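Local coordinates for periplasmic oligopeptide-binding protein (Burkholderia pseudomallei, PDB 3ZS6) that probably binds oligopeptides in the periplasm and delivers them to an ABC transporter for uptake across the inner membrane, at residues W325-A328 with R329-Y333. Sequence-based numbering, arbitrary orientation.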
loop_
_atom_site.group_PDB
_atom_site.type_symbol
_atom_site.label_atom_id
_atom_site.label_comp_id
_atom_site.label_asym_id
_atom_site.label_seq_id
_atom_site.Cartn_x
_atom_site.Cartn_y
_atom_site.Cartn_z
ATOM N N TRP A 325 0.560 27.753 13.972
ATOM C CA TRP A 325 -0.231 28.974 14.045
ATOM C C TRP A 325 -1.508 28.792 14.863
ATOM O O TRP A 325 -2.110 27.723 14.854
ATOM C CB TRP A 325 -0.616 29.454 12.646
ATOM C CG TRP A 325 0.536 29.880 11.778
ATOM C CD1 TRP A 325 1.857 29.933 12.122
ATOM C CD2 TRP A 325 0.458 30.308 10.415
ATOM N NE1 TRP A 325 2.607 30.372 11.054
ATOM C CE2 TRP A 325 1.771 30.608 9.994
ATOM C CE3 TRP A 325 -0.596 30.470 9.510
ATOM C CZ2 TRP A 325 2.058 31.062 8.704
ATOM C CZ3 TRP A 325 -0.309 30.919 8.226
ATOM C CH2 TRP A 325 1.007 31.208 7.838
ATOM N N PRO A 326 -1.922 29.846 15.579
ATOM C CA PRO A 326 -3.263 29.856 16.167
ATOM C C PRO A 326 -4.279 29.538 15.081
ATOM O O PRO A 326 -4.113 29.975 13.940
ATOM C CB PRO A 326 -3.429 31.309 16.616
ATOM C CG PRO A 326 -2.035 31.767 16.903
ATOM C CD PRO A 326 -1.145 31.047 15.929
ATOM N N MET A 327 -5.322 28.795 15.422
ATOM C CA MET A 327 -6.297 28.401 14.414
ATOM C C MET A 327 -6.924 29.622 13.734
ATOM O O MET A 327 -7.091 29.640 12.515
ATOM C CB MET A 327 -7.372 27.476 15.006
ATOM C CG MET A 327 -8.278 26.838 13.960
ATOM S SD MET A 327 -7.369 25.914 12.692
ATOM C CE MET A 327 -6.546 24.661 13.684
ATOM N N ALA A 328 -7.259 30.640 14.521
ATOM C CA ALA A 328 -7.857 31.859 13.977
ATOM C C ALA A 328 -7.006 32.444 12.849
ATOM O O ALA A 328 -7.528 32.877 11.821
ATOM C CB ALA A 328 -8.074 32.900 15.086
ATOM N N ARG A 329 -5.696 32.451 13.055
ATOM C CA ARG A 329 -4.742 32.884 12.038
ATOM C C ARG A 329 -4.732 31.924 10.844
ATOM O O ARG A 329 -4.646 32.352 9.691
ATOM C CB ARG A 329 -3.345 32.984 12.659
ATOM C CG ARG A 329 -2.228 33.391 11.712
ATOM C CD ARG A 329 -1.018 33.819 12.520
ATOM N NE ARG A 329 0.256 33.614 11.838
ATOM C CZ ARG A 329 1.422 33.513 12.473
ATOM N NH1 ARG A 329 1.466 33.594 13.799
ATOM N NH2 ARG A 329 2.541 33.326 11.788
ATOM N N ARG A 330 -4.816 30.626 11.122
ATOM C CA ARG A 330 -4.903 29.633 10.056
ATOM C C ARG A 330 -6.085 29.926 9.156
ATOM O O ARG A 330 -5.956 29.953 7.934
ATOM C CB ARG A 330 -5.070 28.230 10.633
ATOM C CG ARG A 330 -3.805 27.592 11.129
ATOM C CD ARG A 330 -3.899 26.105 10.861
ATOM N NE ARG A 330 -3.291 25.322 11.919
ATOM C CZ ARG A 330 -3.428 24.009 12.030
ATOM N NH1 ARG A 330 -4.157 23.338 11.143
ATOM N NH2 ARG A 330 -2.836 23.374 13.029
ATOM N N VAL A 331 -7.239 30.148 9.777
ATOM C CA VAL A 331 -8.481 30.364 9.048
ATOM C C VAL A 331 -8.465 31.658 8.226
ATOM O O VAL A 331 -8.867 31.668 7.059
ATOM C CB VAL A 331 -9.686 30.365 10.012
ATOM C CG1 VAL A 331 -10.923 30.909 9.319
ATOM C CG2 VAL A 331 -9.928 28.953 10.558
ATOM N N ASP A 332 -8.005 32.745 8.838
ATOM C CA ASP A 332 -7.867 34.020 8.125
ATOM C C ASP A 332 -6.990 33.880 6.885
ATOM O O ASP A 332 -7.353 34.311 5.790
ATOM C CB ASP A 332 -7.270 35.088 9.046
ATOM C CG ASP A 332 -8.263 35.604 10.065
ATOM O OD1 ASP A 332 -9.462 35.699 9.727
ATOM O OD2 ASP A 332 -7.842 35.918 11.201
ATOM N N TYR A 333 -5.818 33.285 7.062
ATOM C CA TYR A 333 -4.904 33.089 5.949
ATOM C C TYR A 333 -5.581 32.251 4.860
ATOM O O TYR A 333 -5.494 32.568 3.676
ATOM C CB TYR A 333 -3.620 32.424 6.445
ATOM C CG TYR A 333 -2.475 32.429 5.456
ATOM C CD1 TYR A 333 -2.414 31.490 4.435
ATOM C CD2 TYR A 333 -1.449 33.367 5.551
ATOM C CE1 TYR A 333 -1.375 31.484 3.533
ATOM C CE2 TYR A 333 -0.400 33.371 4.648
ATOM C CZ TYR A 333 -0.370 32.424 3.639
ATOM O OH TYR A 333 0.665 32.404 2.732
HETATM O O HOH W 1 -2.476 25.092 15.139
#
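The guanidinium of Arg-329 lies flat over one face of the Trp-325 indole, a cation-pi stack in which CZ sits 3.6 Å from the centroid of the five-membered ring and only 8° off its normal. The two planes are tilted by 26°, which brings NH2 lower than NE, over the NE1 side of the ring. NH2 and NE1 are both donors, so their closeness belongs to the stack; the indole N-H is hydrogen-bonded to the carboxylate of Asp-321. With CG anti to the backbone N and the chain extended, Arg-329 reaches back across the indole. The far end of the same indole turns an edge to the face of Tyr-333, CZ3 of Trp-325 lying 3.8 Å from CD2 of Tyr-333 and the planes standing 62° apart. Met-284 of helix 276-285 touches both aromatic side chains. Around the turn, Met-327, bent at chi2 and chi3, sets CE over the centre of the Arg-330 guanidinium, 3.6 Å from CZ. One water ties the loop to this arginine, donating to Trp-325 O and accepting from Arg-330 NH2, each at 2.7 Å; NH1 bonds to the carbonyl of Met-284, anchoring the buried group against the neighbouring helix. The backbone turns helical here: Arg-330 N bonds to Pro-326 O at 3.0 Å, followed by Val-331 N to Met-327 O and Asp-332 N to Ala-328 O. With Pro-326 as N-cap and Trp-325 folded back along residues i+4 and i+8, this is the capped N-terminal end of surface helix 327-340 in a family 5 solute-binding protein.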